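Local coordinates for KLLA0F20702p (Kluyveromyces lactis, PDB 5Y5A), which probably helps recruit telomerase to telomeres as an Est1 protein, its helical TPR-like region binding a peptide that is probably from Cdc13, at residues A143-T148 with D178-D183; A149-D154 with S228-S233; A187-L192 with G235-Q240; E483-L488 with F496-F501. All coordinates share one frame; numbering follows the deposited sequence.

Contact 1: A143-T148 with D178-D183; sequences ANYNLT and DSFSID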
loop_
_atom_site.group_PDB
_atom_site.type_symbol
_atom_site.label_atom_id
_atom_site.label_comp_id
_atom_site.label_asym_id
_atom_site.label_seq_id
_atom_site.Cartn_x
_atom_site.Cartn_y
_atom_site.Cartn_z
ATOM N N ALA A 143 5.908 28.327 -1.159
ATOM C CA ALA A 143 5.926 29.783 -1.297
ATOM C C ALA A 143 6.876 30.239 -2.400
ATOM O O ALA A 143 6.656 31.272 -3.033
ATOM C CB ALA A 143 6.305 30.439 0.023
ATOM N N ASN A 144 7.937 29.470 -2.621
ATOM C CA ASN A 144 8.938 29.811 -3.630
ATOM C C ASN A 144 8.665 29.216 -5.009
ATOM O O ASN A 144 8.881 29.868 -6.030
ATOM C CB ASN A 144 10.326 29.363 -3.169
ATOM C CG ASN A 144 10.969 30.339 -2.213
ATOM O OD1 ASN A 144 11.744 31.206 -2.622
ATOM N ND2 ASN A 144 10.656 30.203 -0.930
ATOM N N TYR A 145 8.194 27.973 -5.041
ATOM C CA TYR A 145 8.139 27.241 -6.299
ATOM C C TYR A 145 6.748 26.702 -6.629
ATOM O O TYR A 145 5.983 26.325 -5.737
ATOM C CB TYR A 145 9.157 26.096 -6.266
ATOM C CG TYR A 145 10.540 26.530 -5.813
ATOM C CD1 TYR A 145 11.348 27.308 -6.634
ATOM C CD2 TYR A 145 11.035 26.165 -4.564
ATOM C CE1 TYR A 145 12.609 27.709 -6.225
ATOM C CE2 TYR A 145 12.297 26.562 -4.149
ATOM C CZ TYR A 145 13.077 27.332 -4.984
ATOM O OH TYR A 145 14.331 27.731 -4.584
ATOM N N ASN A 146 6.429 26.682 -7.921
ATOM C CA ASN A 146 5.184 26.097 -8.412
ATOM C C ASN A 146 5.391 24.617 -8.724
ATOM O O ASN A 146 6.222 24.257 -9.558
ATOM C CB ASN A 146 4.688 26.850 -9.652
ATOM C CG ASN A 146 3.236 26.550 -9.983
ATOM O OD1 ASN A 146 2.729 25.468 -9.691
ATOM N ND2 ASN A 146 2.561 27.513 -10.597
ATOM N N LEU A 147 4.638 23.756 -8.052
ATOM C CA LEU A 147 4.865 22.322 -8.175
ATOM C C LEU A 147 3.848 21.635 -9.079
ATOM O O LEU A 147 3.755 20.408 -9.088
ATOM C CB LEU A 147 4.842 21.669 -6.791
ATOM C CG LEU A 147 5.757 22.284 -5.733
ATOM C CD1 LEU A 147 5.749 21.441 -4.472
ATOM C CD2 LEU A 147 7.163 22.423 -6.276
ATOM N N THR A 148 3.094 22.418 -9.844
ATOM C CA THR A 148 1.969 21.875 -10.604
ATOM C C THR A 148 2.386 20.959 -11.754
ATOM O O THR A 148 1.555 20.236 -12.305
ATOM C CB THR A 148 1.084 23.000 -11.174
ATOM O OG1 THR A 148 1.913 24.044 -11.696
ATOM C CG2 THR A 148 0.189 23.570 -10.088
ATOM N N ASP A 178 14.233 18.377 -13.777
ATOM C CA ASP A 178 15.387 18.911 -13.052
ATOM C C ASP A 178 15.667 18.082 -11.794
ATOM O O ASP A 178 14.759 17.482 -11.221
ATOM C CB ASP A 178 15.145 20.374 -12.651
ATOM C CG ASP A 178 15.187 21.327 -13.831
ATOM O OD1 ASP A 178 15.749 20.952 -14.883
ATOM O OD2 ASP A 178 14.668 22.457 -13.703
ATOM N N SER A 179 16.928 18.050 -11.371
ATOM C CA SER A 179 17.293 17.436 -10.101
ATOM C C SER A 179 16.633 18.178 -8.944
ATOM O O SER A 179 16.118 17.560 -8.014
ATOM C CB SER A 179 18.811 17.428 -9.913
ATOM O OG SER A 179 19.425 16.442 -10.720
ATOM N N PHE A 180 16.648 19.506 -9.016
ATOM C CA PHE A 180 16.099 20.352 -7.961
ATOM C C PHE A 180 14.607 20.123 -7.737
ATOM O O PHE A 180 14.133 20.160 -6.600
ATOM C CB PHE A 180 16.347 21.825 -8.280
ATOM C CG PHE A 180 15.830 22.765 -7.232
ATOM C CD1 PHE A 180 16.480 22.893 -6.019
ATOM C CD2 PHE A 180 14.699 23.530 -7.465
ATOM C CE1 PHE A 180 16.011 23.762 -5.053
ATOM C CE2 PHE A 180 14.226 24.403 -6.504
ATOM C CZ PHE A 180 14.884 24.517 -5.295
ATOM N N SER A 181 13.873 19.893 -8.822
ATOM C CA SER A 181 12.439 19.637 -8.735
ATOM C C SER A 181 12.165 18.361 -7.956
ATOM O O SER A 181 11.234 18.300 -7.157
ATOM C CB SER A 181 11.822 19.546 -10.130
ATOM O OG SER A 181 12.009 20.760 -10.838
ATOM N N ILE A 182 12.987 17.343 -8.190
ATOM C CA ILE A 182 12.864 16.085 -7.466
ATOM C C ILE A 182 13.143 16.291 -5.978
ATOM O O ILE A 182 12.421 15.770 -5.125
ATOM C CB ILE A 182 13.817 15.017 -8.031
ATOM C CG1 ILE A 182 13.493 14.752 -9.504
ATOM C CG2 ILE A 182 13.713 13.723 -7.234
ATOM C CD1 ILE A 182 14.318 13.643 -10.124
ATOM N N ASP A 183 14.182 17.072 -5.681
ATOM C CA ASP A 183 14.580 17.359 -4.305
ATOM C C ASP A 183 13.471 18.059 -3.530
ATOM O O ASP A 183 13.261 17.787 -2.346
ATOM C CB ASP A 183 15.845 18.222 -4.278
ATOM C CG ASP A 183 16.941 17.678 -5.171
ATOM O OD1 ASP A 183 16.869 16.486 -5.542
ATOM O OD2 ASP A 183 17.875 18.441 -5.503
#
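Tyr145 meets Phe180 in a T-shaped (edge-to-face) aromatic pair that bridges the end of helix 113-144 and the first turn of helix 179-206, in the helical, TPR-like part of Est1. The residue before it, Asn144, belongs to the helix and lays its CB against the face of the tyrosine ring opposite the one Phe180 meets. Tyr145 is the first residue to leave helical geometry. The ring centroids stand 4.9 Å apart with the planes at 77°, and CE2 of Phe180 lies over the tyrosine face, offset toward its rim, so Phe180 supplies the edge. That CE2 is 3.5 Å from CZ of Tyr145, and the CZ of Phe180 is 3.3 Å from OH of Tyr145. With its CG anti to the backbone N (chi1 -179°), Phe180 extends across to the tyrosine. The hydroxyl of Tyr145 is bonded to Leu53 O, which helps fix the ring that receives this edge. Asn146 forms an Asx turn, and its OD1 takes two bonds from Thr148, from N at 3.1 Å and from OG1 at 2.6 Å. Both donors reach Asn146 OD1 from the same face of the amide plane.

Contact 2: A149-D154 with S228-S233; sequences ALIPSD and STIVPS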
loop_
_atom_site.group_PDB
_atom_site.type_symbol
_atom_site.label_atom_id
_atom_site.label_comp_id
_atom_site.label_asym_id
_atom_site.label_seq_id
_atom_site.Cartn_x
_atom_site.Cartn_y
_atom_site.Cartn_z
ATOM N N ALA A 149 3.663 20.983 -12.115
ATOM C CA ALA A 149 4.153 20.102 -13.168
ATOM C C ALA A 149 4.465 18.712 -12.625
ATOM O O ALA A 149 4.682 17.772 -13.391
ATOM C CB ALA A 149 5.383 20.698 -13.832
ATOM N N LEU A 150 4.475 18.580 -11.303
ATOM C CA LEU A 150 4.894 17.336 -10.666
ATOM C C LEU A 150 3.871 16.825 -9.660
ATOM O O LEU A 150 3.811 15.634 -9.367
ATOM C CB LEU A 150 6.241 17.531 -9.963
ATOM C CG LEU A 150 7.385 18.147 -10.771
ATOM C CD1 LEU A 150 7.410 19.666 -10.638
ATOM C CD2 LEU A 150 8.710 17.541 -10.345
ATOM N N ILE A 151 3.065 17.742 -9.144
ATOM C CA ILE A 151 2.178 17.478 -8.020
ATOM C C ILE A 151 0.735 17.794 -8.423
ATOM O O ILE A 151 0.509 18.699 -9.225
ATOM C CB ILE A 151 2.625 18.324 -6.793
ATOM C CG1 ILE A 151 3.983 17.842 -6.298
ATOM C CG2 ILE A 151 1.644 18.262 -5.662
ATOM C CD1 ILE A 151 4.074 16.349 -6.170
ATOM N N PRO A 152 -0.242 17.028 -7.905
ATOM C CA PRO A 152 -1.647 17.395 -8.127
ATOM C C PRO A 152 -1.937 18.812 -7.637
ATOM O O PRO A 152 -1.448 19.205 -6.580
ATOM C CB PRO A 152 -2.420 16.360 -7.306
ATOM C CG PRO A 152 -1.503 15.179 -7.227
ATOM C CD PRO A 152 -0.108 15.748 -7.184
ATOM N N SER A 153 -2.717 19.564 -8.405
ATOM C CA SER A 153 -2.947 20.981 -8.137
ATOM C C SER A 153 -3.616 21.253 -6.791
ATOM O O SER A 153 -3.348 22.266 -6.148
ATOM C CB SER A 153 -3.795 21.576 -9.257
ATOM O OG SER A 153 -4.926 20.762 -9.504
ATOM N N ASP A 154 -4.484 20.344 -6.366
ATOM C CA ASP A 154 -5.249 20.528 -5.140
ATOM C C ASP A 154 -4.434 20.240 -3.888
ATOM O O ASP A 154 -4.958 20.314 -2.777
ATOM C CB ASP A 154 -6.477 19.629 -5.160
ATOM C CG ASP A 154 -6.119 18.181 -5.392
ATOM O OD1 ASP A 154 -5.990 17.783 -6.572
ATOM O OD2 ASP A 154 -5.955 17.440 -4.402
ATOM N N SER A 228 1.903 9.625 0.426
ATOM C CA SER A 228 1.799 8.520 -0.529
ATOM C C SER A 228 1.350 8.989 -1.901
ATOM O O SER A 228 1.734 8.434 -2.921
ATOM C CB SER A 228 0.812 7.463 -0.034
ATOM O OG SER A 228 1.273 6.846 1.146
ATOM N N THR A 229 0.500 10.000 -1.925
ATOM C CA THR A 229 -0.036 10.454 -3.188
ATOM C C THR A 229 1.072 11.093 -4.033
ATOM O O THR A 229 1.249 10.727 -5.191
ATOM C CB THR A 229 -1.213 11.423 -2.964
ATOM O OG1 THR A 229 -2.284 10.706 -2.336
ATOM C CG2 THR A 229 -1.713 12.000 -4.276
ATOM N N ILE A 230 1.852 11.997 -3.450
ATOM C CA ILE A 230 2.831 12.742 -4.245
ATOM C C ILE A 230 4.082 11.936 -4.632
ATOM O O ILE A 230 4.712 12.230 -5.649
ATOM C CB ILE A 230 3.278 14.036 -3.523
ATOM C CG1 ILE A 230 3.976 13.729 -2.197
ATOM C CG2 ILE A 230 2.085 14.959 -3.302
ATOM C CD1 ILE A 230 4.586 14.961 -1.531
ATOM N N VAL A 231 4.454 10.943 -3.822
ATOM C CA VAL A 231 5.558 10.034 -4.161
ATOM C C VAL A 231 5.227 8.609 -3.723
ATOM O O VAL A 231 5.737 8.121 -2.709
ATOM C CB VAL A 231 6.903 10.432 -3.505
ATOM C CG1 VAL A 231 8.033 9.650 -4.147
ATOM C CG2 VAL A 231 7.171 11.921 -3.622
ATOM N N PRO A 232 4.372 7.927 -4.494
ATOM C CA PRO A 232 3.896 6.599 -4.087
ATOM C C PRO A 232 4.988 5.531 -4.063
ATOM O O PRO A 232 4.771 4.472 -3.476
ATOM C CB PRO A 232 2.829 6.280 -5.140
ATOM C CG PRO A 232 3.209 7.124 -6.331
ATOM C CD PRO A 232 3.758 8.385 -5.756
ATOM N N SER A 233 6.141 5.800 -4.665
ATOM C CA SER A 233 7.234 4.823 -4.654
ATOM C C SER A 233 7.822 4.579 -3.258
ATOM O O SER A 233 8.453 3.547 -3.017
ATOM C CB SER A 233 8.359 5.268 -5.587
ATOM O OG SER A 233 9.090 6.331 -5.001
#
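Ile151 and Ile230 form the tight half of this contact, in which the loop between helix 113-144 and helix 155-158 is laid against the last turn of helix 218-230, inside the helical TPR-like fold. The nearest backbone approach is between the CA atoms of these two isoleucines, 6.1 Å apart, and their side chains cross obliquely. The delta methyl of Ile151 does most of the touching: Ile151 CD1 is 3.6 Å from Ile230 CB and 3.8 Å from Ile230 CG2. Two torsions of Ile151 set this up, CG1 lying beside the backbone N (chi1 -67°) and CD1 folding back at chi2 (-47°). Both isoleucines are buried, and helix 179-206 adds a touch to each, Val185 on Ile151 and Leu192 on Ile230. The other half is looser. Pro152, itself buried, also packs on Val517; within 228-233 it meets the CG2 methyl of Thr229, the partly exposed, solvent side, whose OG1 is turned to Asp225 O. The same segments help hold the bound peptide: Ser233 OG bonds its backbone, and Leu150 and Val231 pack on its apolar side chains. The ring atom CG of Pro152 stops 4.3 Å from CG2 of Thr229.

Contact 3: A187-L192 with G235-Q240; sequences ASQRCL and GETFLQ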
loop_
_atom_site.group_PDB
_atom_site.type_symbol
_atom_site.label_atom_id
_atom_site.label_comp_id
_atom_site.label_asym_id
_atom_site.label_seq_id
_atom_site.Cartn_x
_atom_site.Cartn_y
_atom_site.Cartn_z
ATOM N N ALA A 187 11.511 16.511 -0.474
ATOM C CA ALA A 187 11.537 17.248 0.787
ATOM C C ALA A 187 10.126 17.358 1.346
ATOM O O ALA A 187 9.905 17.170 2.540
ATOM C CB ALA A 187 12.146 18.625 0.602
ATOM N N SER A 188 9.175 17.646 0.461
ATOM C CA SER A 188 7.777 17.755 0.843
ATOM C C SER A 188 7.260 16.431 1.375
ATOM O O SER A 188 6.601 16.383 2.413
ATOM C CB SER A 188 6.935 18.215 -0.342
ATOM O OG SER A 188 7.323 19.519 -0.740
ATOM N N GLN A 189 7.578 15.358 0.660
ATOM C CA GLN A 189 7.173 14.020 1.063
ATOM C C GLN A 189 7.720 13.676 2.446
ATOM O O GLN A 189 7.033 13.065 3.263
ATOM C CB GLN A 189 7.639 12.990 0.029
ATOM C CG GLN A 189 7.062 11.598 0.228
ATOM C CD GLN A 189 7.863 10.756 1.199
ATOM O OE1 GLN A 189 9.067 10.950 1.362
ATOM N NE2 GLN A 189 7.196 9.810 1.847
ATOM N N ARG A 190 8.959 14.067 2.713
ATOM C CA ARG A 190 9.537 13.814 4.025
ATOM C C ARG A 190 8.814 14.605 5.106
ATOM O O ARG A 190 8.553 14.083 6.193
ATOM C CB ARG A 190 11.023 14.143 4.030
ATOM C CG ARG A 190 11.847 13.183 3.188
ATOM C CD ARG A 190 11.598 11.732 3.585
ATOM N NE ARG A 190 12.722 10.895 3.188
ATOM C CZ ARG A 190 12.757 10.163 2.080
ATOM N NH1 ARG A 190 11.711 10.136 1.264
ATOM N NH2 ARG A 190 13.835 9.449 1.799
ATOM N N CYS A 191 8.479 15.857 4.803
ATOM C CA CYS A 191 7.756 16.694 5.756
ATOM C C CYS A 191 6.419 16.061 6.104
ATOM O O CYS A 191 6.047 15.976 7.272
ATOM C CB CYS A 191 7.534 18.098 5.199
ATOM S SG CYS A 191 9.021 19.092 5.079
ATOM N N LEU A 192 5.701 15.616 5.082
ATOM C CA LEU A 192 4.422 14.965 5.294
ATOM C C LEU A 192 4.595 13.635 6.032
ATOM O O LEU A 192 3.772 13.282 6.874
ATOM C CB LEU A 192 3.713 14.755 3.959
ATOM C CG LEU A 192 3.347 16.049 3.221
ATOM C CD1 LEU A 192 2.993 15.750 1.777
ATOM C CD2 LEU A 192 2.201 16.779 3.912
ATOM N N GLY A 235 8.161 3.383 0.177
ATOM C CA GLY A 235 7.564 2.364 1.016
ATOM C C GLY A 235 7.282 2.820 2.433
ATOM O O GLY A 235 6.295 2.389 3.037
ATOM N N GLU A 236 8.137 3.700 2.960
ATOM C CA GLU A 236 8.070 4.081 4.366
ATOM C C GLU A 236 6.713 4.668 4.746
ATOM O O GLU A 236 6.251 4.502 5.874
ATOM C CB GLU A 236 9.183 5.074 4.703
ATOM C CG GLU A 236 9.436 5.233 6.198
ATOM C CD GLU A 236 10.039 3.988 6.837
ATOM O OE1 GLU A 236 10.675 3.183 6.119
ATOM O OE2 GLU A 236 9.884 3.822 8.068
ATOM N N THR A 237 6.067 5.337 3.799
ATOM C CA THR A 237 4.753 5.910 4.050
ATOM C C THR A 237 3.714 4.834 4.351
ATOM O O THR A 237 2.888 4.991 5.237
ATOM C CB THR A 237 4.262 6.724 2.857
ATOM O OG1 THR A 237 5.327 7.548 2.371
ATOM C CG2 THR A 237 3.092 7.587 3.276
ATOM N N PHE A 238 3.756 3.751 3.588
ATOM C CA PHE A 238 2.863 2.617 3.808
ATOM C C PHE A 238 3.186 1.944 5.136
ATOM O O PHE A 238 2.290 1.522 5.860
ATOM C CB PHE A 238 2.975 1.605 2.652
ATOM C CG PHE A 238 2.523 2.149 1.327
ATOM C CD1 PHE A 238 3.400 2.864 0.520
ATOM C CD2 PHE A 238 1.223 1.945 0.883
ATOM C CE1 PHE A 238 2.985 3.369 -0.707
ATOM C CE2 PHE A 238 0.805 2.441 -0.342
ATOM C CZ PHE A 238 1.685 3.156 -1.136
ATOM N N LEU A 239 4.475 1.855 5.454
ATOM C CA LEU A 239 4.895 1.246 6.711
ATOM C C LEU A 239 4.275 1.972 7.902
ATOM O O LEU A 239 3.728 1.349 8.816
ATOM C CB LEU A 239 6.421 1.247 6.846
ATOM C CG LEU A 239 6.875 0.530 8.121
ATOM C CD1 LEU A 239 6.945 -0.981 7.897
ATOM C CD2 LEU A 239 8.193 1.061 8.650
ATOM N N GLN A 240 4.350 3.294 7.882
ATOM C CA GLN A 240 3.869 4.081 9.009
ATOM C C GLN A 240 2.349 4.006 9.105
ATOM O O GLN A 240 1.788 3.996 10.199
ATOM C CB GLN A 240 4.341 5.526 8.889
ATOM C CG GLN A 240 5.848 5.683 9.027
ATOM C CD GLN A 240 6.374 5.212 10.381
ATOM O OE1 GLN A 240 5.717 5.374 11.415
ATOM N NE2 GLN A 240 7.568 4.628 10.376
#
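Gln189 and Thr237 are the pair that meets here, NE2 of Gln189 lying 3.0 Å from OG1 of Thr237. The glutamine gets there by a bend: CG is anti to the backbone N (chi1 -170°), and the chain then turns at chi2 (-86°), which brings the amide over to the second helix. NH1 of Arg190 donates to OE1 of Gln189 at 2.8 Å, with an N-H...O angle of 151°, and OE1 lies almost in the guanidinium plane. This bond is consistent with the orientation of the amide and probably helps hold it, the NH2 end being left to face Thr237. A salt bridge from Arg190 NE to Asp83 holds the guanidinium in turn. The two segments belong to helix 179-206 and helix 235-247 of the TPR-like helical array, and helix 218-230 comes between them in the chain. With the CA atoms of Gln189 and Thr237 9.0 Å apart, the bent glutamine spans most of the gap and the short threonine supplies only its hydroxyl. Thr237 aims its CB at the first helix; its hydroxyl sits beside the backbone N, and its methyl is anti to that N. Gln189 and Thr237 run past one another in opposite directions, and the glutamine also packs on Val231 and Val234. Glu236 starts toward 187-192, but its end leads away from that segment, OE1 bonding to Ser268 OG.

Contact 4: E483-L488 with F496-F501; sequences EEDIML and FTLSDF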
loop_
_atom_site.group_PDB
_atom_site.type_symbol
_atom_site.label_atom_id
_atom_site.label_comp_id
_atom_site.label_asym_id
_atom_site.label_seq_id
_atom_site.Cartn_x
_atom_site.Cartn_y
_atom_site.Cartn_z
ATOM N N GLU A 483 -9.381 4.427 -10.378
ATOM C CA GLU A 483 -9.149 4.231 -8.947
ATOM C C GLU A 483 -8.085 3.178 -8.692
ATOM O O GLU A 483 -7.156 3.403 -7.914
ATOM C CB GLU A 483 -10.442 3.833 -8.219
ATOM C CG GLU A 483 -11.478 4.950 -8.071
ATOM C CD GLU A 483 -12.547 4.922 -9.159
ATOM O OE1 GLU A 483 -12.241 4.501 -10.301
ATOM O OE2 GLU A 483 -13.695 5.319 -8.865
ATOM N N GLU A 484 -8.216 2.032 -9.356
ATOM C CA GLU A 484 -7.284 0.933 -9.135
ATOM C C GLU A 484 -5.880 1.282 -9.648
ATOM O O GLU A 484 -4.889 0.816 -9.093
ATOM C CB GLU A 484 -7.797 -0.364 -9.781
ATOM C CG GLU A 484 -7.912 -0.346 -11.311
ATOM C CD GLU A 484 -9.283 0.083 -11.804
ATOM O OE1 GLU A 484 -9.725 -0.451 -12.847
ATOM O OE2 GLU A 484 -9.918 0.942 -11.146
ATOM N N ASP A 485 -5.792 2.110 -10.687
ATOM C CA ASP A 485 -4.491 2.563 -11.177
ATOM C C ASP A 485 -3.799 3.384 -10.097
ATOM O O ASP A 485 -2.642 3.143 -9.748
ATOM C CB ASP A 485 -4.624 3.404 -12.457
ATOM C CG ASP A 485 -5.268 2.646 -13.606
ATOM O OD1 ASP A 485 -4.577 1.856 -14.271
ATOM O OD2 ASP A 485 -6.467 2.860 -13.859
ATOM N N ILE A 486 -4.527 4.365 -9.580
ATOM C CA ILE A 486 -4.006 5.256 -8.560
ATOM C C ILE A 486 -3.524 4.487 -7.330
ATOM O O ILE A 486 -2.446 4.766 -6.799
ATOM C CB ILE A 486 -5.063 6.281 -8.130
ATOM C CG1 ILE A 486 -5.538 7.091 -9.339
ATOM C CG2 ILE A 486 -4.505 7.207 -7.056
ATOM C CD1 ILE A 486 -6.746 7.962 -9.053
ATOM N N MET A 487 -4.319 3.515 -6.892
ATOM C CA MET A 487 -3.992 2.756 -5.688
ATOM C C MET A 487 -2.687 1.982 -5.831
ATOM O O MET A 487 -1.931 1.855 -4.871
ATOM C CB MET A 487 -5.135 1.798 -5.335
ATOM C CG MET A 487 -6.424 2.533 -4.976
ATOM S SD MET A 487 -7.891 1.484 -4.954
ATOM C CE MET A 487 -7.569 0.519 -3.480
ATOM N N LEU A 488 -2.415 1.491 -7.036
ATOM C CA LEU A 488 -1.281 0.597 -7.259
ATOM C C LEU A 488 -0.048 1.246 -7.914
ATOM O O LEU A 488 0.864 0.536 -8.370
ATOM C CB LEU A 488 -1.746 -0.590 -8.109
ATOM C CG LEU A 488 -2.761 -1.504 -7.410
ATOM C CD1 LEU A 488 -3.081 -2.722 -8.268
ATOM C CD2 LEU A 488 -2.217 -1.938 -6.071
ATOM N N PHE A 496 4.754 -1.420 -11.414
ATOM C CA PHE A 496 4.745 -0.005 -11.032
ATOM C C PHE A 496 3.618 0.768 -11.705
ATOM O O PHE A 496 3.310 1.894 -11.306
ATOM C CB PHE A 496 6.066 0.670 -11.429
ATOM C CG PHE A 496 7.281 -0.049 -10.915
ATOM C CD1 PHE A 496 7.337 -0.472 -9.592
ATOM C CD2 PHE A 496 8.354 -0.332 -11.750
ATOM C CE1 PHE A 496 8.448 -1.149 -9.103
ATOM C CE2 PHE A 496 9.475 -1.010 -11.261
ATOM C CZ PHE A 496 9.513 -1.419 -9.928
ATOM N N THR A 497 2.994 0.164 -12.712
ATOM C CA THR A 497 1.833 0.775 -13.361
ATOM C C THR A 497 1.066 -0.318 -14.126
ATOM O O THR A 497 1.672 -1.200 -14.737
ATOM C CB THR A 497 2.202 1.968 -14.287
ATOM O OG1 THR A 497 1.014 2.598 -14.775
ATOM C CG2 THR A 497 3.075 1.519 -15.465
ATOM N N LEU A 498 -0.263 -0.288 -14.059
ATOM C CA LEU A 498 -1.072 -1.262 -14.795
ATOM C C LEU A 498 -0.947 -1.015 -16.301
ATOM O O LEU A 498 -1.425 -0.004 -16.818
ATOM C CB LEU A 498 -2.539 -1.196 -14.366
ATOM C CG LEU A 498 -2.782 -1.242 -12.856
ATOM C CD1 LEU A 498 -4.274 -1.225 -12.530
ATOM C CD2 LEU A 498 -2.099 -2.459 -12.234
ATOM N N SER A 499 -0.309 -1.948 -17.001
ATOM C CA SER A 499 0.042 -1.751 -18.402
ATOM C C SER A 499 -0.894 -2.446 -19.416
ATOM O O SER A 499 -0.462 -2.785 -20.519
ATOM C CB SER A 499 1.481 -2.226 -18.632
ATOM O OG SER A 499 1.615 -3.609 -18.330
ATOM N N ASP A 500 -2.158 -2.655 -19.055
ATOM C CA ASP A 500 -3.117 -3.219 -20.005
ATOM C C ASP A 500 -3.589 -2.159 -21.003
ATOM O O ASP A 500 -3.721 -2.436 -22.189
ATOM C CB ASP A 500 -4.313 -3.847 -19.288
ATOM C CG ASP A 500 -4.845 -2.983 -18.155
ATOM O OD1 ASP A 500 -4.415 -1.816 -18.025
ATOM O OD2 ASP A 500 -5.699 -3.481 -17.390
ATOM N N PHE A 501 -3.839 -0.946 -20.525
ATOM C CA PHE A 501 -4.084 0.179 -21.421
ATOM C C PHE A 501 -2.785 0.607 -22.081
ATOM O O PHE A 501 -1.700 0.288 -21.593
ATOM C CB PHE A 501 -4.671 1.378 -20.673
ATOM C CG PHE A 501 -6.109 1.225 -20.291
ATOM C CD1 PHE A 501 -7.118 1.532 -21.195
ATOM C CD2 PHE A 501 -6.456 0.801 -19.021
ATOM C CE1 PHE A 501 -8.451 1.406 -20.839
ATOM C CE2 PHE A 501 -7.777 0.668 -18.662
ATOM C CZ PHE A 501 -8.780 0.975 -19.567
HETATM O O HOH W 1 -1.658 2.359 -13.805
#
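Asp485 OD1 is gripped from two sources, a water that donates to it at 3.0 Å and NH1 of Arg427, and it also packs on Leu498. The same water donates to Thr497 OG1 at 2.9 Å and accepts from Leu498 N at 3.0 Å, so three protein groups fix its position and it ties the helical turn to the returning chain where the two share no direct bond. Arg427, on helix 421-433, joins three acids through salt bridges, NH1 to Asp485 OD1, NE to Asp500 OD2 and NH2 to Glu484 OE1, while Asp485 OD2 goes to Arg478 and to the backbone N of Tyr482. With two arginines on it, the carboxylate of Asp485 is probably charged, and Arg427 probably offsets the like charges of Asp485 and Asp500, whose OD1 atoms are 5.3 Å apart. Structurally, the short helix 483-487 is followed by a loop that folds back along it, within the Est1 DNA/RNA binding family region. Leu498 is the apolar wedge in that return. One methyl, CD1, rests 3.6 Å from OD1 of Asp485 and 3.9 Å from CG of Glu484, the leucine side chain crossing that of Glu484 at about a right angle. The other methyl, CD2, reaches 4.1 Å to CD1 of Leu488. In Glu484, chi1 (64°) puts CG against CD1 of Leu498, and the bend at chi2 (-92°) turns the carboxylate off toward Arg533 and Arg427. An aromatic side chain of the bound peptide packs on Thr497.

Contact 1 lies at the surface, its centre about 26 Å from that of the chain, whereas contacts 2, 3 and 4 are buried. Contacts 1 and 3 both use helix 179-206, and contact 2 touches each of them, through Ser181 with Leu150 and through Ile230 with Gln189 and Leu192. Their chemistry changes with position: an aromatic pair at the edge, aliphatic packing in contact 2, an amide facing a hydroxyl in contact 3. Contact 4 stands apart, its nearest atoms about 5 Å from contact 3 and 6 Å from contact 2, and is the one built on buried acids, arginine and a water. The bound peptide, probably from Cdc13, touches residues of contacts 1, 2 and 4.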